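Long-range contacts in Cg9734-pa (Drosophila melanogaster, PDB 2BK9), which binds heme in a hexacoordinated form and probably carries oxygen, as globins generally do: residues Q7-T12 with A129-L134; K11-P16 with D115-A120. The protein carries 1 engineered substitution. One frame throughout, in Å; residues are numbered along the deposited sequence. Where two conformers were deposited one is given.

Both contacts show how one globin helix can be gripped by two others. Helix 3-17 meets helix 125-143 through residues 7-12 in interaction 1 and helix 103-120 through residues 11-16 in interaction 2, crossing each partner nearly at right angles. Both are largely buried, although interaction 2 reaches the surface at Ile-15. Their chemistry differs. Interaction 1 buries more area and combines an indole N-H bond with methyl packing, whereas interaction 2 is apolar packing of Trp-13 and Pro-16 on Leu-117 and Ala-120, with one methyl against a backbone carbonyl. The two touch each other: Trp-131 CH2 lies 3.6 Å from Trp-13 CE3, and Trp-131 CZ3 also packs on Leu-117 CD1.

Interaction 1 (Q7-T12 with A129-L134)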
ATOM      1  N   GLN A   7       1.244  18.238  -4.862  1.00  7.51           N
ATOM      2  CA  GLN A   7       2.354  18.283  -5.794  1.00  7.56           C
ATOM      3  C   GLN A   7       3.530  17.506  -5.249  1.00  6.77           C
ATOM      4  O   GLN A   7       4.232  16.828  -5.990  1.00  7.06           O
ATOM      5  CB  GLN A   7       2.722  19.753  -6.086  1.00  8.08           C
ATOM      6  CG  GLN A   7       3.907  19.936  -6.977  1.00  8.75           C
ATOM      7  CD  GLN A   7       3.700  19.546  -8.458  1.00  9.12           C
ATOM      8  OE1 GLN A   7       2.680  19.010  -8.850  1.00  9.23           O
ATOM      9  NE2 GLN A   7       4.717  19.828  -9.287  1.00 10.12           N
ATOM     10  N   LEU A   8       3.807  17.640  -3.966  1.00  7.28           N
ATOM     11  CA  LEU A   8       4.906  16.911  -3.359  1.00  7.21           C
ATOM     12  C   LEU A   8       4.721  15.398  -3.496  1.00  6.44           C
ATOM     13  O   LEU A   8       5.647  14.680  -3.823  1.00  6.11           O
ATOM     14  CB  LEU A   8       5.020  17.357  -1.903  0.50  8.02           C
ATOM     15  CG  LEU A   8       6.204  16.833  -1.103  0.50  8.05           C
ATOM     16  CD1 LEU A   8       5.874  15.381  -0.556  0.50  8.64           C
ATOM     17  CD2 LEU A   8       7.551  16.972  -1.911  0.50  7.80           C
ATOM     18  N   ILE A   9       3.517  14.930  -3.221  1.00  5.70           N
ATOM     19  CA  ILE A   9       3.225  13.491  -3.381  1.00  6.07           C
ATOM     20  C   ILE A   9       3.463  13.077  -4.846  1.00  5.67           C
ATOM     21  O   ILE A   9       4.156  12.103  -5.116  1.00  6.09           O
ATOM     22  CB  ILE A   9       1.804  13.184  -2.939  1.00  7.05           C
ATOM     23  CG1 ILE A   9       1.629  13.214  -1.398  0.50  7.42           C
ATOM     24  CG2 ILE A   9       1.391  11.777  -3.391  1.00  6.94           C
ATOM     25  CD1 ILE A   9       1.926  12.036  -0.555  0.65 12.34           C
ATOM     26  N   LYS A  10       2.916  13.830  -5.770  1.00  6.15           N
ATOM     27  CA  LYS A  10       3.076  13.467  -7.169  1.00  6.81           C
ATOM     28  C   LYS A  10       4.525  13.398  -7.594  1.00  6.38           C
ATOM     29  O   LYS A  10       4.953  12.441  -8.242  1.00  7.11           O
ATOM     30  CB  LYS A  10       2.262  14.377  -8.074  1.00  7.09           C
ATOM     31  CG  LYS A  10       0.779  14.134  -7.968  1.00  8.87           C
ATOM     32  CD  LYS A  10       0.027  14.977  -8.980  1.00 11.10           C
ATOM     33  CE  LYS A  10      -1.437  14.665  -8.973  1.00 14.09           C
ATOM     34  NZ  LYS A  10      -1.945  14.963 -10.340  1.00 16.83           N
ATOM     35  N   LYS A  11       5.279  14.421  -7.264  1.00  6.59           N
ATOM     36  CA  LYS A  11       6.650  14.495  -7.721  1.00  6.43           C
ATOM     37  C   LYS A  11       7.519  13.428  -7.036  1.00  5.59           C
ATOM     38  O   LYS A  11       8.329  12.802  -7.693  1.00  7.21           O
ATOM     39  CB  LYS A  11       7.225  15.867  -7.491  1.00  7.79           C
ATOM     40  CG  LYS A  11       6.632  17.005  -8.311  1.00  8.89           C
ATOM     41  CD  LYS A  11       6.589  16.758  -9.820  1.00  9.23           C
ATOM     42  CE  LYS A  11       7.971  16.574 -10.415  1.00  9.67           C
ATOM     43  NZ  LYS A  11       7.926  16.343 -11.867  1.00 10.68           N
ATOM     44  N   THR A  12       7.374  13.230  -5.732  1.00  5.95           N
ATOM     45  CA  THR A  12       8.191  12.216  -5.050  1.00  5.50           C
ATOM     46  C   THR A  12       7.799  10.803  -5.445  1.00  5.87           C
ATOM     47  O   THR A  12       8.666   9.928  -5.447  1.00  7.34           O
ATOM     48  CB  THR A  12       8.155  12.389  -3.519  1.00  6.22           C
ATOM     49  OG1 THR A  12       6.802  12.336  -3.028  1.00  5.47           O
ATOM     50  CG2 THR A  12       8.805  13.681  -3.075  1.00  7.32           C
ATOM     51  N   ALA A 129       5.527  13.005   6.477  1.00  6.17           N
ATOM     52  CA  ALA A 129       4.269  13.271   7.106  1.00  6.82           C
ATOM     53  C   ALA A 129       3.164  13.509   6.099  1.00  6.65           C
ATOM     54  O   ALA A 129       2.032  13.072   6.307  1.00  7.02           O
ATOM     55  CB  ALA A 129       4.395  14.445   8.056  1.00  8.55           C
ATOM     56  N   THR A 130       3.471  14.165   4.999  1.00  6.42           N
ATOM     57  CA  THR A 130       2.476  14.383   3.957  1.00  7.13           C
ATOM     58  C   THR A 130       2.023  13.035   3.383  1.00  7.78           C
ATOM     59  O   THR A 130       0.846  12.809   3.193  1.00  8.32           O
ATOM     60  CB  THR A 130       3.057  15.290   2.870  1.00  8.00           C
ATOM     61  OG1 THR A 130       3.398  16.550   3.479  1.00  9.50           O
ATOM     62  CG2 THR A 130       2.100  15.518   1.746  1.00  8.29           C
ATOM     63  N   TRP A 131       2.993  12.164   3.108  1.00  6.09           N
ATOM     64  CA  TRP A 131       2.676  10.818   2.660  1.00  7.04           C
ATOM     65  C   TRP A 131       1.830  10.063   3.692  1.00  6.74           C
ATOM     66  O   TRP A 131       0.879   9.366   3.336  1.00  7.43           O
ATOM     67  CB  TRP A 131       3.940  10.035   2.327  1.00  6.16           C
ATOM     68  CG  TRP A 131       4.414  10.253   0.943  1.00  5.55           C
ATOM     69  CD1 TRP A 131       5.293  11.194   0.515  1.00  6.44           C
ATOM     70  CD2 TRP A 131       3.967   9.582  -0.217  1.00  5.68           C
ATOM     71  NE1 TRP A 131       5.460  11.114  -0.849  1.00  5.81           N
ATOM     72  CE2 TRP A 131       4.666  10.125  -1.319  1.00  4.94           C
ATOM     73  CE3 TRP A 131       3.054   8.553  -0.437  1.00  5.93           C
ATOM     74  CZ2 TRP A 131       4.476   9.664  -2.593  1.00  6.29           C
ATOM     75  CZ3 TRP A 131       2.870   8.094  -1.710  1.00  6.41           C
ATOM     76  CH2 TRP A 131       3.596   8.640  -2.770  1.00  5.89           C
ATOM     77  N   ALA A 132       2.181  10.165   4.969  1.00  6.55           N
ATOM     78  CA  ALA A 132       1.418   9.487   5.997  1.00  7.43           C
ATOM     79  C   ALA A 132      -0.012  10.003   6.047  1.00  7.75           C
ATOM     80  O   ALA A 132      -0.916   9.221   6.363  1.00  8.60           O
ATOM     81  CB  ALA A 132       2.073   9.608   7.334  1.00  8.47           C
ATOM     82  N   LYS A 133      -0.233  11.280   5.749  1.00  8.48           N
ATOM     83  CA  LYS A 133      -1.601  11.797   5.677  1.00  9.07           C
ATOM     84  C   LYS A 133      -2.407  11.127   4.562  1.00  8.09           C
ATOM     85  O   LYS A 133      -3.584  10.788   4.767  1.00  8.68           O
ATOM     86  CB  LYS A 133      -1.528  13.285   5.455  1.00 10.60           C
ATOM     87  CG  LYS A 133      -2.807  14.023   5.489  1.00 14.55           C
ATOM     88  CD  LYS A 133      -2.630  15.526   5.622  1.00 17.94           C
ATOM     89  CE  LYS A 133      -1.298  16.125   5.370  1.00 21.70           C
ATOM     90  NZ  LYS A 133      -0.554  16.608   6.567  1.00 24.92           N
ATOM     91  N   LEU A 134      -1.801  10.924   3.404  1.00  7.20           N
ATOM     92  CA  LEU A 134      -2.462  10.224   2.331  1.00  6.61           C
ATOM     93  C   LEU A 134      -2.770   8.788   2.732  1.00  6.51           C
ATOM     94  O   LEU A 134      -3.873   8.294   2.557  1.00  6.64           O
ATOM     95  CB  LEU A 134      -1.612  10.212   1.054  1.00  7.63           C
ATOM     96  CG  LEU A 134      -2.144   9.340  -0.089  1.00  8.00           C
ATOM     97  CD1 LEU A 134      -3.487   9.824  -0.568  1.00 10.18           C
ATOM     98  CD2 LEU A 134      -1.137   9.315  -1.217  1.00  8.55           C
TER
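The indole of Trp-131 has the CD1 methyl of Ile-9 over one face and the hydroxyl of Thr-12 at its edge. This is the packing of the A helix on the H helix in the globin fold, with the short segments crossing at 98° and their axes 10.0 Å apart. All Ile-9 distances refer to one of two deposited conformers, in which CD1 stands above the five-membered ring in a CH-pi contact. From the same side chain, CG2 comes 3.8 Å from Trp-131 CZ2 and also touches Leu-134 CD2, while CG1 lies 3.9 Å from Thr-130 CG2. Thr-130 turns its methyl to the interface, its CG2 anti to the backbone N, and its OG1 bonds to Ser-126 O within its own helix. Ile-73 of helix 56-75 touches Ile-9, Trp-131 and Leu-134, closing the cluster from a third helix.

At the indole edge, Trp-131 NE1 donates to Thr-12 OG1 over 2.8 Å with an N-H...O angle of 154°, the oxygen lying almost exactly in the ring plane. This bond satisfies the indole N-H and, with Ile-9 over the face, helps to hold the ring's rotation. A phenylalanine in place of Trp-131 would probably leave Thr-12 OG1 without its donor and Ile-9 with less aromatic surface to rest on. With chi1 at 57°, Thr-12 OG1 lies between its own N and carbonyl carbon, close enough to donate to Leu-8 O at 2.7 Å. Leu-8 O is thus gripped twice, Thr-12 OG1 and Thr-12 N reaching it from opposite faces of the carbonyl plane.

Interaction 2 (K11-P16 with D115-A120); sequences KTWEIP and DVLTAA
Leu-117 holds CG beside its backbone N (chi1 -63°), and chi2 near 180° sends CD1 on along the chain and turns CD2 aside, toward Pro-16 and Trp-13. Trp-13 starts away from helix 103-120, but with its CG anti to the backbone N (chi1 178°) the indole swings back, and Leu-117 CD2 meets its edge near the ring plane, 4.0 Å from CZ3. Pro-16 presents its ring across the leucine at about a right angle, CG 3.8 Å from Leu-117 CD2, and its CB rests 4.1 Å from Ala-120 CB. Beside it, Ile-15 CG2 lies 3.5 Å from Ala-120 O, at the exposed margin.

The proline also shapes its own helix. Its N has no hydrogen to give to Thr-12 O, which instead accepts from Ser-121 OG just beyond helix 103-120, besides a weak bond from Ile-15 N, and the helix is kinked here.

The contact joins the A and G helices of the globin fold. Trp-13 NE1 bonds to Asp-70 OD1 of helix 56-75, Val-116 packs on helix 20-34, and Leu-117 touches Trp-131 of helix 125-143.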
ATOM      1  N   LYS A  11       5.279  14.421  -7.264  1.00  6.59           N
ATOM      2  CA  LYS A  11       6.650  14.495  -7.721  1.00  6.43           C
ATOM      3  C   LYS A  11       7.519  13.428  -7.036  1.00  5.59           C
ATOM      4  O   LYS A  11       8.329  12.802  -7.693  1.00  7.21           O
ATOM      5  CB  LYS A  11       7.225  15.867  -7.491  1.00  7.79           C
ATOM      6  CG  LYS A  11       6.632  17.005  -8.311  1.00  8.89           C
ATOM      7  CD  LYS A  11       6.589  16.758  -9.820  1.00  9.23           C
ATOM      8  CE  LYS A  11       7.971  16.574 -10.415  1.00  9.67           C
ATOM      9  NZ  LYS A  11       7.926  16.343 -11.867  1.00 10.68           N
ATOM     10  N   THR A  12       7.374  13.230  -5.732  1.00  5.95           N
ATOM     11  CA  THR A  12       8.191  12.216  -5.050  1.00  5.50           C
ATOM     12  C   THR A  12       7.799  10.803  -5.445  1.00  5.87           C
ATOM     13  O   THR A  12       8.666   9.928  -5.447  1.00  7.34           O
ATOM     14  CB  THR A  12       8.155  12.389  -3.519  1.00  6.22           C
ATOM     15  OG1 THR A  12       6.802  12.336  -3.028  1.00  5.47           O
ATOM     16  CG2 THR A  12       8.805  13.681  -3.075  1.00  7.32           C
ATOM     17  N   TRP A  13       6.557  10.579  -5.830  1.00  5.29           N
ATOM     18  CA  TRP A  13       6.123   9.270  -6.286  1.00  5.19           C
ATOM     19  C   TRP A  13       6.804   8.844  -7.586  1.00  5.22           C
ATOM     20  O   TRP A  13       6.963   7.664  -7.806  1.00  4.98           O
ATOM     21  CB  TRP A  13       4.605   9.311  -6.494  1.00  5.42           C
ATOM     22  CG  TRP A  13       3.972   8.084  -7.012  1.00  4.94           C
ATOM     23  CD1 TRP A  13       3.221   8.000  -8.129  1.00  5.49           C
ATOM     24  CD2 TRP A  13       3.926   6.788  -6.415  1.00  5.46           C
ATOM     25  NE1 TRP A  13       2.708   6.732  -8.261  1.00  5.44           N
ATOM     26  CE2 TRP A  13       3.144   5.956  -7.245  1.00  5.22           C
ATOM     27  CE3 TRP A  13       4.488   6.219  -5.269  1.00  5.30           C
ATOM     28  CZ2 TRP A  13       2.893   4.626  -6.918  1.00  5.43           C
ATOM     29  CZ3 TRP A  13       4.257   4.899  -4.994  1.00  5.70           C
ATOM     30  CH2 TRP A  13       3.450   4.117  -5.807  1.00  5.84           C
ATOM     31  N   GLU A  14       7.220   9.818  -8.405  1.00  5.64           N
ATOM     32  CA  GLU A  14       7.805   9.488  -9.686  1.00  6.15           C
ATOM     33  C   GLU A  14       8.976   8.524  -9.522  1.00  5.62           C
ATOM     34  O   GLU A  14       9.216   7.718 -10.416  1.00  6.87           O
ATOM     35  CB  GLU A  14       8.285  10.744 -10.433  1.00  6.88           C
ATOM     36  CG  GLU A  14       7.146  11.642 -10.842  1.00  8.04           C
ATOM     37  CD  GLU A  14       7.598  12.897 -11.548  1.00  9.45           C
ATOM     38  OE1 GLU A  14       8.792  13.056 -11.852  1.00 13.09           O
ATOM     39  OE2 GLU A  14       6.747  13.756 -11.820  1.00 11.52           O
ATOM     40  N   ILE A  15       9.768   8.656  -8.464  1.00  6.05           N
ATOM     41  CA  ILE A  15      10.957   7.817  -8.304  1.00  6.07           C
ATOM     42  C   ILE A  15      10.567   6.346  -8.069  1.00  5.52           C
ATOM     43  O   ILE A  15      10.906   5.492  -8.883  1.00  6.41           O
ATOM     44  CB  ILE A  15      11.873   8.408  -7.250  1.00  7.20           C
ATOM     45  CG1 ILE A  15      12.463   9.699  -7.786  1.00 10.52           C
ATOM     46  CG2 ILE A  15      12.960   7.429  -6.861  1.00  8.25           C
ATOM     47  CD1 ILE A  15      13.206  10.522  -6.754  1.00 11.13           C
ATOM     48  N   PRO A  16       9.846   5.991  -7.001  1.00  4.85           N
ATOM     49  CA  PRO A  16       9.543   4.561  -6.776  1.00  5.10           C
ATOM     50  C   PRO A  16       8.638   3.999  -7.860  1.00  5.11           C
ATOM     51  O   PRO A  16       8.750   2.809  -8.177  1.00  5.67           O
ATOM     52  CB  PRO A  16       8.893   4.527  -5.393  1.00  5.62           C
ATOM     53  CG  PRO A  16       8.412   5.934  -5.164  1.00  6.65           C
ATOM     54  CD  PRO A  16       9.445   6.798  -5.841  1.00  5.81           C
ATOM     55  N   ASP A 115       7.978   3.238   5.131  1.00  5.52           N
ATOM     56  CA  ASP A 115       9.399   3.034   5.233  1.00  6.07           C
ATOM     57  C   ASP A 115      10.050   2.970   3.835  1.00  5.12           C
ATOM     58  O   ASP A 115      11.076   3.594   3.579  1.00  5.71           O
ATOM     59  CB  ASP A 115       9.648   1.754   6.013  1.00  7.02           C
ATOM     60  CG  ASP A 115      11.046   1.447   6.172  1.00  9.29           C
ATOM     61  OD1 ASP A 115      11.659   2.090   7.056  1.00 11.92           O
ATOM     62  OD2 ASP A 115      11.644   0.612   5.432  1.00  8.81           O
ATOM     63  N   VAL A 116       9.462   2.187   2.943  1.00  5.20           N
ATOM     64  CA  VAL A 116      10.021   2.015   1.623  1.00  5.84           C
ATOM     65  C   VAL A 116      10.017   3.339   0.865  1.00  4.83           C
ATOM     66  O   VAL A 116      10.996   3.692   0.226  1.00  6.08           O
ATOM     67  CB  VAL A 116       9.297   0.919   0.867  1.00  5.98           C
ATOM     68  CG1 VAL A 116       9.642   0.947  -0.641  1.00  7.83           C
ATOM     69  CG2 VAL A 116       9.615  -0.442   1.465  1.00  6.65           C
ATOM     70  N   LEU A 117       8.914   4.075   0.895  1.00  5.07           N
ATOM     71  CA  LEU A 117       8.792   5.324   0.167  1.00  6.09           C
ATOM     72  C   LEU A 117       9.733   6.388   0.724  1.00  5.62           C
ATOM     73  O   LEU A 117      10.326   7.163  -0.037  1.00  6.14           O
ATOM     74  CB  LEU A 117       7.376   5.805   0.152  1.00  8.17           C
ATOM     75  CG  LEU A 117       6.421   4.837  -0.570  1.00  9.18           C
ATOM     76  CD1 LEU A 117       5.015   5.425  -0.535  1.00 13.37           C
ATOM     77  CD2 LEU A 117       6.815   4.478  -2.005  1.00 12.05           C
ATOM     78  N   THR A 118       9.866   6.423   2.052  1.00  5.61           N
ATOM     79  CA  THR A 118      10.738   7.371   2.681  1.00  6.04           C
ATOM     80  C   THR A 118      12.164   7.184   2.179  1.00  6.11           C
ATOM     81  O   THR A 118      12.845   8.150   1.851  1.00  6.78           O
ATOM     82  CB  THR A 118      10.615   7.249   4.211  1.00  6.67           C
ATOM     83  OG1 THR A 118       9.304   7.695   4.583  1.00  8.02           O
ATOM     84  CG2 THR A 118      11.599   8.158   4.918  1.00  7.40           C
ATOM     85  N   ALA A 119      12.611   5.942   2.110  1.00  5.77           N
ATOM     86  CA  ALA A 119      13.941   5.660   1.609  1.00  6.03           C
ATOM     87  C   ALA A 119      14.032   5.926   0.123  1.00  5.92           C
ATOM     88  O   ALA A 119      14.970   6.562  -0.340  1.00  6.68           O
ATOM     89  CB  ALA A 119      14.339   4.250   1.956  1.00  6.97           C
ATOM     90  N   ALA A 120      13.083   5.430  -0.653  1.00  6.45           N
ATOM     91  CA  ALA A 120      13.191   5.491  -2.103  1.00  6.36           C
ATOM     92  C   ALA A 120      13.253   6.938  -2.592  1.00  6.08           C
ATOM     93  O   ALA A 120      14.037   7.248  -3.510  1.00  7.35           O
ATOM     94  CB  ALA A 120      12.073   4.775  -2.765  1.00  6.86           C
TER